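Local structure of CRISPR-associated endoribonuclease Cse3 (Thermus thermophilus, 2Y8Y) at residues A[6-11]-A[81-86]; A[47-52]-A[64-69]; A[101-106]-A[128-133]; A[137-142]-A[182-187]. The protein is an endoribonuclease that processes CRISPR transcripts into crRNA for antiviral defence and keeps hold of the RNA after it is processed. All blocks are in the same frame, centred on the assembly; numbering follows the deposited sequence.

Interaction 1 of 4, residues A[6-11]-A[81-86]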
# COMPACT_ATOMS: atom_id res chain seq x y z
N TRP A 6 5.56 -11.67 0.02
CA TRP A 6 4.64 -12.39 0.89
C TRP A 6 3.41 -11.54 1.17
O TRP A 6 3.54 -10.37 1.54
CB TRP A 6 5.31 -12.75 2.21
CG TRP A 6 6.37 -13.77 2.06
CD1 TRP A 6 7.65 -13.56 1.67
CD2 TRP A 6 6.23 -15.18 2.29
NE1 TRP A 6 8.34 -14.77 1.64
CE2 TRP A 6 7.49 -15.77 2.02
CE3 TRP A 6 5.18 -15.99 2.70
CZ2 TRP A 6 7.71 -17.15 2.15
CZ3 TRP A 6 5.40 -17.35 2.83
CH2 TRP A 6 6.65 -17.91 2.55
N LEU A 7 2.24 -12.13 1.00
CA LEU A 7 0.99 -11.48 1.36
C LEU A 7 0.39 -12.17 2.57
O LEU A 7 0.18 -13.38 2.55
CB LEU A 7 -0.01 -11.55 0.21
CG LEU A 7 0.48 -10.86 -1.05
CD1 LEU A 7 -0.60 -10.82 -2.12
CD2 LEU A 7 0.97 -9.47 -0.69
N THR A 8 0.13 -11.41 3.63
CA THR A 8 -0.55 -11.93 4.81
C THR A 8 -1.85 -11.19 5.01
O THR A 8 -1.87 -9.97 5.04
CB THR A 8 0.29 -11.75 6.08
OG1 THR A 8 1.59 -12.31 5.89
CG2 THR A 8 -0.38 -12.40 7.30
N LYS A 9 -2.94 -11.94 5.15
CA LYS A 9 -4.21 -11.36 5.56
C LYS A 9 -4.36 -11.53 7.07
O LYS A 9 -4.32 -12.66 7.58
CB LYS A 9 -5.37 -12.05 4.85
CG LYS A 9 -6.74 -11.56 5.27
CD LYS A 9 -7.82 -12.22 4.42
CE LYS A 9 -9.18 -12.11 5.08
NZ LYS A 9 -10.18 -12.97 4.37
N LEU A 10 -4.52 -10.42 7.77
CA LEU A 10 -4.83 -10.45 9.20
C LEU A 10 -6.26 -9.98 9.41
O LEU A 10 -6.65 -8.92 8.93
CB LEU A 10 -3.88 -9.55 9.99
CG LEU A 10 -2.38 -9.70 9.79
CD1 LEU A 10 -1.62 -8.56 10.45
CD2 LEU A 10 -1.87 -11.05 10.31
N VAL A 11 -7.05 -10.77 10.13
CA VAL A 11 -8.38 -10.32 10.53
C VAL A 11 -8.31 -9.94 12.00
O VAL A 11 -8.22 -10.80 12.87
CB VAL A 11 -9.45 -11.39 10.28
CG1 VAL A 11 -10.79 -10.91 10.80
CG2 VAL A 11 -9.55 -11.70 8.80
N ALA A 81 -5.20 -11.14 16.37
CA ALA A 81 -5.78 -11.35 15.05
C ALA A 81 -5.85 -12.81 14.65
O ALA A 81 -5.14 -13.66 15.18
CB ALA A 81 -4.98 -10.56 14.01
N GLN A 82 -6.73 -13.09 13.70
CA GLN A 82 -6.69 -14.35 12.98
C GLN A 82 -5.70 -14.16 11.84
O GLN A 82 -5.91 -13.32 10.96
CB GLN A 82 -8.07 -14.71 12.44
CG GLN A 82 -8.11 -16.02 11.68
CD GLN A 82 -9.51 -16.41 11.28
OE1 GLN A 82 -10.46 -15.66 11.51
NE2 GLN A 82 -9.65 -17.59 10.68
N VAL A 83 -4.60 -14.91 11.88
CA VAL A 83 -3.57 -14.83 10.84
C VAL A 83 -3.81 -15.91 9.80
O VAL A 83 -3.67 -17.09 10.09
CB VAL A 83 -2.16 -15.04 11.43
CG1 VAL A 83 -1.10 -14.89 10.33
CG2 VAL A 83 -1.90 -14.09 12.58
N PHE A 84 -4.17 -15.51 8.59
CA PHE A 84 -4.27 -16.48 7.50
C PHE A 84 -2.86 -16.83 7.06
O PHE A 84 -1.96 -15.98 7.12
CB PHE A 84 -5.10 -15.91 6.36
CG PHE A 84 -6.58 -15.90 6.63
CD1 PHE A 84 -7.12 -15.06 7.59
CD2 PHE A 84 -7.43 -16.77 5.95
CE1 PHE A 84 -8.48 -15.07 7.85
CE2 PHE A 84 -8.79 -16.78 6.22
CZ PHE A 84 -9.31 -15.93 7.17
N PRO A 85 -2.64 -18.07 6.62
CA PRO A 85 -1.31 -18.51 6.19
C PRO A 85 -0.70 -17.53 5.18
O PRO A 85 -1.28 -17.27 4.14
CB PRO A 85 -1.59 -19.86 5.53
CG PRO A 85 -2.77 -20.38 6.27
CD PRO A 85 -3.62 -19.17 6.57
N PRO A 86 0.48 -16.97 5.51
CA PRO A 86 1.11 -16.06 4.55
C PRO A 86 1.36 -16.77 3.23
O PRO A 86 1.71 -17.94 3.22
CB PRO A 86 2.43 -15.71 5.23
CG PRO A 86 2.12 -15.82 6.69
CD PRO A 86 1.21 -17.02 6.78
O HOH W 1 -2.59 -14.64 4.42

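Interaction 2 of 4, residues A[47-52]-A[64-69]. With nucleotides of chain B.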
# COMPACT_ATOMS: atom_id res chain seq x y z
N ARG A 47 10.74 -3.92 2.76
CA ARG A 47 9.84 -2.79 2.55
C ARG A 47 8.47 -3.26 2.98
O ARG A 47 7.70 -3.81 2.19
CB ARG A 47 9.84 -2.36 1.07
CG ARG A 47 8.76 -1.31 0.70
CD ARG A 47 8.97 0.05 1.40
NE ARG A 47 8.28 0.14 2.68
CZ ARG A 47 8.38 1.18 3.50
NH1 ARG A 47 9.14 2.21 3.14
NH2 ARG A 47 7.72 1.20 4.65
N LEU A 48 8.16 -3.06 4.26
CA LEU A 48 6.87 -3.43 4.79
C LEU A 48 5.81 -2.47 4.23
O LEU A 48 6.00 -1.25 4.30
CB LEU A 48 6.94 -3.30 6.31
CG LEU A 48 5.63 -3.39 7.07
CD1 LEU A 48 5.10 -4.79 6.90
CD2 LEU A 48 5.87 -3.04 8.52
N LEU A 49 4.73 -3.03 3.67
CA LEU A 49 3.58 -2.24 3.22
C LEU A 49 2.31 -2.89 3.74
O LEU A 49 2.25 -4.10 3.93
CB LEU A 49 3.53 -2.18 1.70
CG LEU A 49 4.72 -1.55 0.99
CD1 LEU A 49 4.65 -1.78 -0.51
CD2 LEU A 49 4.77 -0.05 1.30
N TRP A 50 1.28 -2.09 3.97
CA TRP A 50 0.00 -2.66 4.38
C TRP A 50 -1.15 -1.77 3.96
O TRP A 50 -0.96 -0.62 3.59
CB TRP A 50 -0.03 -2.93 5.89
CG TRP A 50 -0.45 -1.79 6.77
CD1 TRP A 50 -1.73 -1.47 7.14
CD2 TRP A 50 0.40 -0.87 7.45
NE1 TRP A 50 -1.72 -0.39 7.98
CE2 TRP A 50 -0.43 -0.00 8.18
CE3 TRP A 50 1.78 -0.68 7.48
CZ2 TRP A 50 0.08 1.04 8.96
CZ3 TRP A 50 2.28 0.36 8.26
CH2 TRP A 50 1.44 1.20 8.98
N ARG A 51 -2.34 -2.35 3.95
CA ARG A 51 -3.57 -1.58 3.76
C ARG A 51 -4.63 -2.10 4.71
O ARG A 51 -4.85 -3.31 4.82
CB ARG A 51 -4.07 -1.71 2.32
CG ARG A 51 -5.37 -0.93 2.06
CD ARG A 51 -5.79 -0.91 0.58
NE ARG A 51 -6.00 -2.25 0.03
CZ ARG A 51 -5.19 -2.86 -0.84
NH1 ARG A 51 -4.09 -2.28 -1.31
NH2 ARG A 51 -5.49 -4.09 -1.25
N LEU A 52 -5.28 -1.18 5.42
CA LEU A 52 -6.48 -1.50 6.18
C LEU A 52 -7.64 -1.43 5.22
O LEU A 52 -7.94 -0.36 4.67
CB LEU A 52 -6.69 -0.51 7.33
CG LEU A 52 -8.01 -0.65 8.09
CD1 LEU A 52 -8.18 -2.06 8.64
CD2 LEU A 52 -8.09 0.37 9.21
N LEU A 64 -4.22 -6.15 5.11
CA LEU A 64 -3.38 -6.86 4.16
C LEU A 64 -1.95 -6.37 4.28
O LEU A 64 -1.70 -5.16 4.20
CB LEU A 64 -3.88 -6.65 2.73
CG LEU A 64 -5.18 -7.36 2.34
CD1 LEU A 64 -6.26 -7.09 3.35
CD2 LEU A 64 -5.64 -6.94 0.96
N VAL A 65 -1.02 -7.29 4.49
CA VAL A 65 0.38 -6.92 4.70
C VAL A 65 1.24 -7.55 3.62
O VAL A 65 1.19 -8.76 3.42
CB VAL A 65 0.92 -7.44 6.05
CG1 VAL A 65 2.34 -6.92 6.28
CG2 VAL A 65 -0.01 -7.04 7.19
N GLN A 66 2.04 -6.73 2.95
CA GLN A 66 3.01 -7.24 2.00
C GLN A 66 4.41 -7.04 2.55
O GLN A 66 4.78 -5.94 3.01
CB GLN A 66 2.90 -6.49 0.68
CG GLN A 66 3.89 -6.98 -0.35
CD GLN A 66 3.71 -6.27 -1.67
OE1 GLN A 66 2.78 -6.56 -2.42
NE2 GLN A 66 4.60 -5.31 -1.95
N THR A 67 5.20 -8.11 2.50
CA THR A 67 6.60 -8.03 2.88
C THR A 67 7.44 -8.68 1.80
O THR A 67 6.96 -9.54 1.07
CB THR A 67 6.86 -8.72 4.23
OG1 THR A 67 6.39 -10.08 4.18
CG2 THR A 67 6.13 -8.01 5.36
N LEU A 68 8.68 -8.24 1.68
CA LEU A 68 9.61 -8.82 0.72
C LEU A 68 10.32 -10.04 1.29
O LEU A 68 10.91 -10.82 0.55
CB LEU A 68 10.65 -7.77 0.32
CG LEU A 68 10.06 -6.49 -0.29
CD1 LEU A 68 11.18 -5.53 -0.68
CD2 LEU A 68 9.22 -6.80 -1.49
N THR A 69 10.25 -10.20 2.61
CA THR A 69 10.90 -11.33 3.28
C THR A 69 9.86 -12.09 4.07
O THR A 69 8.77 -11.61 4.30
CB THR A 69 12.05 -10.86 4.19
OG1 THR A 69 11.53 -10.19 5.35
CG2 THR A 69 12.98 -9.92 3.42
P G B 16 10.48 4.58 0.70
OP1 G B 16 10.30 3.11 0.75
OP2 G B 16 9.32 5.44 0.34
O5' G B 16 11.11 5.10 2.06
C5' G B 16 12.22 4.46 2.66
C4' G B 16 12.65 5.16 3.92
O4' G B 16 12.97 6.55 3.64
C3' G B 16 11.61 5.26 5.02
O3' G B 16 11.46 4.05 5.74
C2' G B 16 12.15 6.40 5.86
O2' G B 16 13.26 5.98 6.63
C1' G B 16 12.65 7.34 4.77
N9 G B 16 11.62 8.32 4.40
C8 G B 16 10.79 8.32 3.30
N7 G B 16 9.97 9.33 3.30
C5 G B 16 10.25 10.02 4.48
C6 G B 16 9.68 11.20 5.01
O6 G B 16 8.77 11.91 4.55
N1 G B 16 10.27 11.55 6.22
C2 G B 16 11.29 10.87 6.82
N2 G B 16 11.74 11.37 7.99
N3 G B 16 11.84 9.76 6.33
C4 G B 16 11.27 9.41 5.16
P DG B 17 10.07 3.67 6.45
OP1 DG B 17 10.24 2.34 7.08
OP2 DG B 17 8.97 3.86 5.48
O5' DG B 17 9.86 4.79 7.57
C5' DG B 17 10.75 4.96 8.66
C4' DG B 17 10.46 6.22 9.44
O4' DG B 17 10.47 7.39 8.58
C3' DG B 17 9.18 6.35 10.25
O3' DG B 17 9.32 5.62 11.45
C2' DG B 17 9.13 7.86 10.50
C1' DG B 17 9.72 8.42 9.20
N9 DG B 17 8.74 9.02 8.27
C8 DG B 17 8.30 8.54 7.07
N7 DG B 17 7.45 9.35 6.48
C5 DG B 17 7.32 10.42 7.37
C6 DG B 17 6.54 11.60 7.30
O6 DG B 17 5.76 11.97 6.42
N1 DG B 17 6.73 12.42 8.42
C2 DG B 17 7.56 12.13 9.47
N2 DG B 17 7.60 13.04 10.46
N3 DG B 17 8.30 11.03 9.54
C4 DG B 17 8.13 10.23 8.47
O HOH W 2 6.87 -4.56 -0.39

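Interaction 3 of 4, residues A[101-106]-A[128-133]. With nucleotides of chain B.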
# COMPACT_ATOMS: atom_id res chain seq x y z
N PHE A 101 -6.41 -3.02 -10.21
CA PHE A 101 -5.56 -2.57 -9.12
C PHE A 101 -6.34 -1.83 -8.04
O PHE A 101 -7.43 -1.31 -8.28
CB PHE A 101 -4.42 -1.68 -9.62
CG PHE A 101 -4.86 -0.29 -9.97
CD1 PHE A 101 -5.35 0.00 -11.24
CD2 PHE A 101 -4.80 0.73 -9.02
CE1 PHE A 101 -5.78 1.29 -11.56
CE2 PHE A 101 -5.23 2.02 -9.34
CZ PHE A 101 -5.72 2.31 -10.60
N ARG A 102 -5.74 -1.81 -6.86
CA ARG A 102 -6.23 -1.01 -5.74
C ARG A 102 -5.01 -0.37 -5.10
O ARG A 102 -3.96 -1.02 -4.94
CB ARG A 102 -6.97 -1.90 -4.74
CG ARG A 102 -7.49 -1.16 -3.51
CD ARG A 102 -8.36 -2.06 -2.64
NE ARG A 102 -9.63 -2.33 -3.30
CZ ARG A 102 -10.82 -1.91 -2.85
NH1 ARG A 102 -10.91 -1.21 -1.73
NH2 ARG A 102 -11.92 -2.21 -3.52
N LEU A 103 -5.12 0.92 -4.76
CA LEU A 103 -4.02 1.63 -4.13
C LEU A 103 -4.57 2.72 -3.24
O LEU A 103 -5.24 3.64 -3.73
CB LEU A 103 -3.10 2.28 -5.17
CG LEU A 103 -2.07 3.28 -4.63
CD1 LEU A 103 -1.08 2.58 -3.67
CD2 LEU A 103 -1.33 3.99 -5.79
N ARG A 104 -4.26 2.63 -1.95
CA ARG A 104 -4.58 3.71 -1.03
C ARG A 104 -3.31 4.53 -0.87
O ARG A 104 -2.30 4.02 -0.40
CB ARG A 104 -5.00 3.14 0.33
CG ARG A 104 -5.80 4.14 1.15
CD ARG A 104 -6.11 3.63 2.55
NE ARG A 104 -7.12 4.46 3.19
CZ ARG A 104 -7.50 4.34 4.45
NH1 ARG A 104 -6.93 3.43 5.24
NH2 ARG A 104 -8.44 5.14 4.93
N ALA A 105 -3.37 5.80 -1.27
CA ALA A 105 -2.16 6.62 -1.42
C ALA A 105 -2.33 8.00 -0.83
O ALA A 105 -3.42 8.40 -0.46
CB ALA A 105 -1.81 6.76 -2.88
N ASN A 106 -1.20 8.71 -0.76
CA ASN A 106 -1.15 10.11 -0.35
C ASN A 106 -0.60 10.93 -1.50
O ASN A 106 0.59 11.24 -1.52
CB ASN A 106 -0.27 10.23 0.90
CG ASN A 106 -0.05 11.66 1.38
OD1 ASN A 106 1.08 12.06 1.62
ND2 ASN A 106 -1.14 12.42 1.54
N ALA A 128 -4.16 12.70 -11.93
CA ALA A 128 -2.96 12.96 -12.72
C ALA A 128 -1.72 12.41 -12.02
O ALA A 128 -0.81 11.87 -12.66
CB ALA A 128 -2.81 14.46 -13.01
N TRP A 129 -1.67 12.57 -10.70
CA TRP A 129 -0.58 12.05 -9.91
C TRP A 129 -0.51 10.53 -10.08
O TRP A 129 0.56 9.97 -10.35
CB TRP A 129 -0.78 12.42 -8.44
CG TRP A 129 0.28 11.87 -7.50
CD1 TRP A 129 1.46 12.48 -7.18
CD2 TRP A 129 0.24 10.65 -6.75
NE1 TRP A 129 2.16 11.71 -6.28
CE2 TRP A 129 1.43 10.58 -5.99
CE3 TRP A 129 -0.68 9.60 -6.65
CZ2 TRP A 129 1.73 9.51 -5.15
CZ3 TRP A 129 -0.38 8.52 -5.80
CH2 TRP A 129 0.81 8.49 -5.07
N LEU A 130 -1.64 9.85 -9.92
CA LEU A 130 -1.66 8.39 -10.08
C LEU A 130 -1.15 8.01 -11.46
O LEU A 130 -0.34 7.09 -11.60
CB LEU A 130 -3.08 7.86 -9.88
CG LEU A 130 -3.21 6.35 -10.11
CD1 LEU A 130 -2.50 5.55 -9.01
CD2 LEU A 130 -4.68 6.05 -10.14
N GLU A 131 -1.62 8.70 -12.50
CA GLU A 131 -1.20 8.37 -13.86
C GLU A 131 0.31 8.51 -14.01
O GLU A 131 0.97 7.65 -14.62
CB GLU A 131 -1.91 9.24 -14.89
CG GLU A 131 -3.38 8.91 -15.02
CD GLU A 131 -4.16 9.94 -15.81
OE1 GLU A 131 -3.69 11.09 -15.92
OE2 GLU A 131 -5.26 9.59 -16.30
N ARG A 132 0.86 9.60 -13.48
CA ARG A 132 2.30 9.83 -13.58
C ARG A 132 3.09 8.77 -12.79
O ARG A 132 4.09 8.26 -13.29
CB ARG A 132 2.65 11.24 -13.07
CG ARG A 132 4.11 11.60 -13.25
CD ARG A 132 4.44 12.99 -12.70
NE ARG A 132 4.19 13.10 -11.26
CZ ARG A 132 4.96 12.54 -10.33
NH1 ARG A 132 6.03 11.84 -10.66
NH2 ARG A 132 4.65 12.70 -9.05
N ARG A 133 2.65 8.47 -11.58
CA ARG A 133 3.34 7.46 -10.77
C ARG A 133 3.32 6.12 -11.47
O ARG A 133 4.34 5.41 -11.49
CB ARG A 133 2.70 7.30 -9.38
CG ARG A 133 2.80 8.51 -8.44
CD ARG A 133 4.22 8.99 -8.18
NE ARG A 133 5.09 7.97 -7.59
CZ ARG A 133 5.80 8.16 -6.47
NH1 ARG A 133 5.71 9.29 -5.79
NH2 ARG A 133 6.57 7.19 -6.01
P G B 14 8.11 11.56 -7.72
OP1 G B 14 7.19 10.64 -8.41
OP2 G B 14 7.55 12.49 -6.71
O5' G B 14 9.32 10.77 -7.09
C5' G B 14 10.07 9.86 -7.87
C4' G B 14 11.32 9.43 -7.17
O4' G B 14 12.20 10.57 -6.94
C3' G B 14 11.14 8.86 -5.78
O3' G B 14 10.65 7.54 -5.79
C2' G B 14 12.54 8.99 -5.21
O2' G B 14 13.41 8.03 -5.80
C1' G B 14 12.92 10.38 -5.74
N9 G B 14 12.52 11.41 -4.78
C8 G B 14 11.39 12.21 -4.77
N7 G B 14 11.33 12.96 -3.70
C5 G B 14 12.45 12.60 -2.95
C6 G B 14 12.90 13.07 -1.69
O6 G B 14 12.39 13.91 -0.95
N1 G B 14 14.07 12.42 -1.30
C2 G B 14 14.73 11.45 -2.03
N2 G B 14 15.85 10.95 -1.50
N3 G B 14 14.32 11.02 -3.21
C4 G B 14 13.18 11.63 -3.60
P G B 15 9.73 7.01 -4.59
OP1 G B 15 9.31 5.63 -4.95
OP2 G B 15 8.67 8.02 -4.33
O5' G B 15 10.72 6.97 -3.35
C5' G B 15 11.77 6.03 -3.30
C4' G B 15 12.65 6.25 -2.11
O4' G B 15 13.19 7.60 -2.11
C3' G B 15 11.99 6.16 -0.75
O3' G B 15 11.66 4.85 -0.37
C2' G B 15 13.05 6.81 0.12
O2' G B 15 14.17 5.96 0.25
C1' G B 15 13.44 8.00 -0.77
N9 G B 15 12.61 9.17 -0.46
C8 G B 15 11.51 9.67 -1.11
N7 G B 15 10.97 10.68 -0.48
C5 G B 15 11.74 10.83 0.66
C6 G B 15 11.63 11.75 1.72
O6 G B 15 10.82 12.66 1.87
N1 G B 15 12.62 11.55 2.69
C2 G B 15 13.57 10.56 2.64
N2 G B 15 14.44 10.52 3.67
N3 G B 15 13.69 9.70 1.65
C4 G B 15 12.74 9.89 0.70

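Interaction 4 of 4, residues A[137-142]-A[182-187]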
# COMPACT_ATOMS: atom_id res chain seq x y z
N GLY A 137 6.52 4.21 -13.16
CA GLY A 137 6.74 2.92 -12.54
C GLY A 137 6.51 1.69 -13.41
O GLY A 137 6.48 0.58 -12.87
N GLY A 138 6.33 1.87 -14.71
CA GLY A 138 6.25 0.72 -15.62
C GLY A 138 4.86 0.20 -15.91
O GLY A 138 4.72 -0.86 -16.52
N PHE A 139 3.84 0.93 -15.48
CA PHE A 139 2.44 0.59 -15.75
C PHE A 139 1.79 1.72 -16.55
O PHE A 139 2.42 2.75 -16.82
CB PHE A 139 1.67 0.46 -14.43
CG PHE A 139 2.08 -0.72 -13.55
CD1 PHE A 139 1.66 -2.00 -13.87
CD2 PHE A 139 2.79 -0.52 -12.38
CE1 PHE A 139 1.98 -3.07 -13.05
CE2 PHE A 139 3.10 -1.59 -11.55
CZ PHE A 139 2.69 -2.85 -11.89
N ARG A 140 0.53 1.56 -16.91
CA ARG A 140 -0.24 2.66 -17.49
C ARG A 140 -1.71 2.40 -17.21
O ARG A 140 -2.18 1.29 -17.40
CB ARG A 140 -0.00 2.78 -19.00
CG ARG A 140 -0.57 4.06 -19.63
CD ARG A 140 -0.24 4.18 -21.12
NE ARG A 140 1.19 4.04 -21.40
CZ ARG A 140 1.70 3.11 -22.21
NH1 ARG A 140 0.89 2.25 -22.81
NH2 ARG A 140 3.01 3.04 -22.41
N LEU A 141 -2.46 3.42 -16.78
CA LEU A 141 -3.91 3.22 -16.66
C LEU A 141 -4.53 2.84 -18.00
O LEU A 141 -4.11 3.32 -19.06
CB LEU A 141 -4.59 4.50 -16.18
CG LEU A 141 -4.58 4.85 -14.71
CD1 LEU A 141 -5.43 6.11 -14.51
CD2 LEU A 141 -5.11 3.69 -13.90
N LEU A 142 -5.55 1.99 -17.97
CA LEU A 142 -6.33 1.71 -19.17
C LEU A 142 -7.30 2.86 -19.40
O LEU A 142 -7.67 3.55 -18.46
CB LEU A 142 -7.12 0.41 -19.01
CG LEU A 142 -6.30 -0.89 -18.95
CD1 LEU A 142 -7.21 -2.10 -19.12
CD2 LEU A 142 -5.23 -0.88 -20.02
N GLY A 182 -8.98 0.63 -10.13
CA GLY A 182 -9.17 0.73 -11.56
C GLY A 182 -8.54 -0.42 -12.31
O GLY A 182 -8.35 -1.51 -11.76
N ARG A 183 -8.23 -0.16 -13.57
CA ARG A 183 -7.59 -1.16 -14.42
C ARG A 183 -6.38 -0.53 -15.08
O ARG A 183 -6.40 0.62 -15.52
CB ARG A 183 -8.57 -1.70 -15.47
CG ARG A 183 -9.72 -2.49 -14.89
CD ARG A 183 -10.66 -3.01 -15.97
NE ARG A 183 -10.04 -4.04 -16.81
CZ ARG A 183 -9.90 -3.95 -18.13
NH1 ARG A 183 -10.33 -2.87 -18.77
NH2 ARG A 183 -9.34 -4.93 -18.82
N LEU A 184 -5.31 -1.30 -15.14
CA LEU A 184 -4.07 -0.83 -15.73
C LEU A 184 -3.45 -1.90 -16.62
O LEU A 184 -3.94 -3.03 -16.70
CB LEU A 184 -3.09 -0.36 -14.65
CG LEU A 184 -2.69 -1.36 -13.55
CD1 LEU A 184 -1.86 -2.51 -14.11
CD2 LEU A 184 -1.92 -0.65 -12.45
N GLU A 185 -2.39 -1.52 -17.33
CA GLU A 185 -1.61 -2.50 -18.07
C GLU A 185 -0.14 -2.39 -17.69
O GLU A 185 0.35 -1.32 -17.30
CB GLU A 185 -1.79 -2.34 -19.58
CG GLU A 185 -1.36 -1.00 -20.14
CD GLU A 185 -1.42 -0.96 -21.66
OE1 GLU A 185 -1.28 -2.03 -22.29
OE2 GLU A 185 -1.58 0.14 -22.21
N VAL A 186 0.56 -3.51 -17.82
CA VAL A 186 2.01 -3.57 -17.64
C VAL A 186 2.67 -3.04 -18.91
O VAL A 186 2.36 -3.46 -20.02
CB VAL A 186 2.45 -5.02 -17.42
CG1 VAL A 186 3.98 -5.12 -17.33
CG2 VAL A 186 1.78 -5.57 -16.19
N VAL A 187 3.59 -2.09 -18.74
CA VAL A 187 4.32 -1.54 -19.87
C VAL A 187 5.74 -2.09 -19.90
O VAL A 187 6.19 -2.63 -20.91
CB VAL A 187 4.31 0.01 -19.81
CG1 VAL A 187 5.15 0.61 -20.93
CG2 VAL A 187 2.89 0.51 -19.90
O HOH W 3 -3.49 2.32 -21.44

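Interaction 1 of 4, residues A[6-11]-A[81-86]
The edge of a four-stranded antiparallel sheet, part of a ferredoxin-like fold, is formed where residues 81-86 run alongside strand 6-11. Val11 and Gln82 make the hydrogen-bonded pair: Val11 N donates to Gln82 O (2.9 Å) almost straight, at 172° about the hydrogen, and Gln82 N returns the bond to Val11 O. Leu10 and Val83 are the next, non-hydrogen-bonded pair; their side chains lie side by side on one face, with Leu10 CD2 set against both methyls of Val83, 3.8 Å from CG2. Phe84 N still reaches Lys9 O (3.0 Å), but beyond it the chain turns into Pro85 and Pro86, whose ring nitrogens have no hydrogen to give. There a water bridges strand 6-11 and the loop, accepting from Lys9 N and donating to Pro85 O, and Pro86 CB touches both Thr8 OG1 and Trp6 CE3 (3.7 Å to the latter). The hydroxyl of Thr8 is itself hydrogen-bonded to Trp73 NE1. On the other face, the Phe84 ring meets Val11 CG2 at CE1 (3.7 Å). Lys9 sends its extended chain over the same ring, with CG opposite the backbone N (chi1 177°), and its ammonium forms a cation-pi contact: Lys9 NZ stands 4.5 Å from the Phe84 ring centroid, 22° off the normal.

Interaction 2 of 4, residues A[47-52]-A[64-69]
Leu48 CD1 packs tightly against Val65 CG1 (3.5 Å) and Thr67 CG2 in the beta hairpin of strands 49-52 and 62-67, within the ferredoxin-like sheet. This face is buried: helix 26-34 covers it, with Met29, His30 and Leu33 around the Trp50 ring. The backbones are close too, Trp50 CA coming within 3.0 Å of Leu64 O, which also accepts from Arg51 N. On the opposite face Leu49 CD1 lies 3.8 Å from Gln66 NE2, itself bonded to Leu196 O and to a water that donates to Arg47 O. The rim is more exposed: there Leu64 CD2 is set against Arg51 NH2, while Arg51 makes a salt bridge with Glu53, and Leu68 CD1 touches Arg47 CB. Where the hairpin loses its strand pairing, Arg47 turns to the RNA. Its chain bends at chi2 and chi3 (65° and -90°), and the NE-NH2 side of the guanidinium grips Leu48 O, NH2 in the carbonyl plane and NE above it. Phosphate oxygens approach at its edge: Arg47 NH1 donates to G16 OP1 (2.8 Å) and to DG17 OP2 (2.9 Å) of chain B, and NH2 adds a 3.1 Å bond to DG17 OP2.

Interaction 3 of 4, residues A[101-106]-A[128-133]
Leu130 reaches from helix 123-136 to Phe101 and Leu103 on strand 98-110. Its CB points toward the strand, and CG continues that way opposite the backbone N (chi1 177°) before the branches part. Leu130 CD1 slides past Leu103 CD2 at 3.8 Å, while Leu130 CD2 meets the Phe101 ring obliquely, 3.9 Å from Phe101 CZ and a little farther from CE2. Phe180 of strand 173-186 and Val150 of strand 150-160 also touch this leucine. One residue earlier, the Trp129 indole extends the apolar layer: Trp129 CZ3 and CH2 rest against Ala105 CB (3.7 Å from CZ3), and Asn106 O approaches Trp129 CZ2 obliquely. Arg133 CG covers one face of the indole, 3.4 Å above its centre. No hydrogen bond crosses the contact. Arg132 and Arg133, farther round the helix, turn to the RNA: Arg132 NH1 donates to G14 OP1 of chain B (2.8 Å, 164°) with the oxygen in the guanidinium plane, and Arg133 NH2 donates to G15 OP2 of chain B (2.8 Å). In this protein the helix thus holds phosphates on one side, while its apolar side packs on an antiparallel sheet, as is characteristic of the ferredoxin-like fold.

Interaction 4 of 4, residues A[137-142]-A[182-187]
Gly138, the positive-phi C-prime residue of a Schellman motif closing helix 123-136, is also the first residue to bond across to 182-187: its carbonyl O accepts from Val187 N (2.8 Å). The chain thus passes directly from helix end to antiparallel strand. Arg140 and Glu185 follow as a hydrogen-bonded pair, and Leu142 N donates to Arg183 O at an almost straight 175°. Phe139 turns inward, its CD1 3.6 Å from Leu184 CD1 and CE1 near Val186 CG2, while Glu185 O lies at the ring edge. Ala192, Thr195 and Leu196 touch the same side chain from helix 189-198. On the outer face, two arginines use their flat groups as apolar surfaces. Leu142 CD1 sits 3.1 Å above the guanidinium plane of Arg183, which also makes a cation-pi contact with Trp149; Val187 CG2 covers one face of the Arg140 guanidinium. Glu185 CG lies between its backbone N and carbonyl carbon (chi1 61°), and the chain then extends to bring OE2 3.3 Å from Arg140 NH1, the guanidinium and carboxylate planes 89° apart. A water donates to both Glu185 OE2 and Leu141 O. This crosswise salt bridge, whose hydrogen bond is weak, suggests a mainly electrostatic attraction, with directional hold from backbone ladder and water.

Interactions 1 and 2 belong to one sheet, their centres 11 Å apart, and join through strand 5-12, where Trp6 N lies 2.8 Å from Thr67 O. Interactions 3 and 4 meet likewise in the second sheet, where Phe101 N is 2.9 Å from Gly182 O. The two halves come together between interactions 2 and 3, about 17 Å apart by their centres, with Arg51 NE packed 3.6 Å from Arg102 CD. These same two contacts hold successive phosphates of the RNA, from G14 to DG17 of chain B. The Trp50 side chain lies about 7 Å from that of Tyr27, inferred to stabilise the transition state; interaction 1 stays about 14 Å from the RNA by nearest atoms.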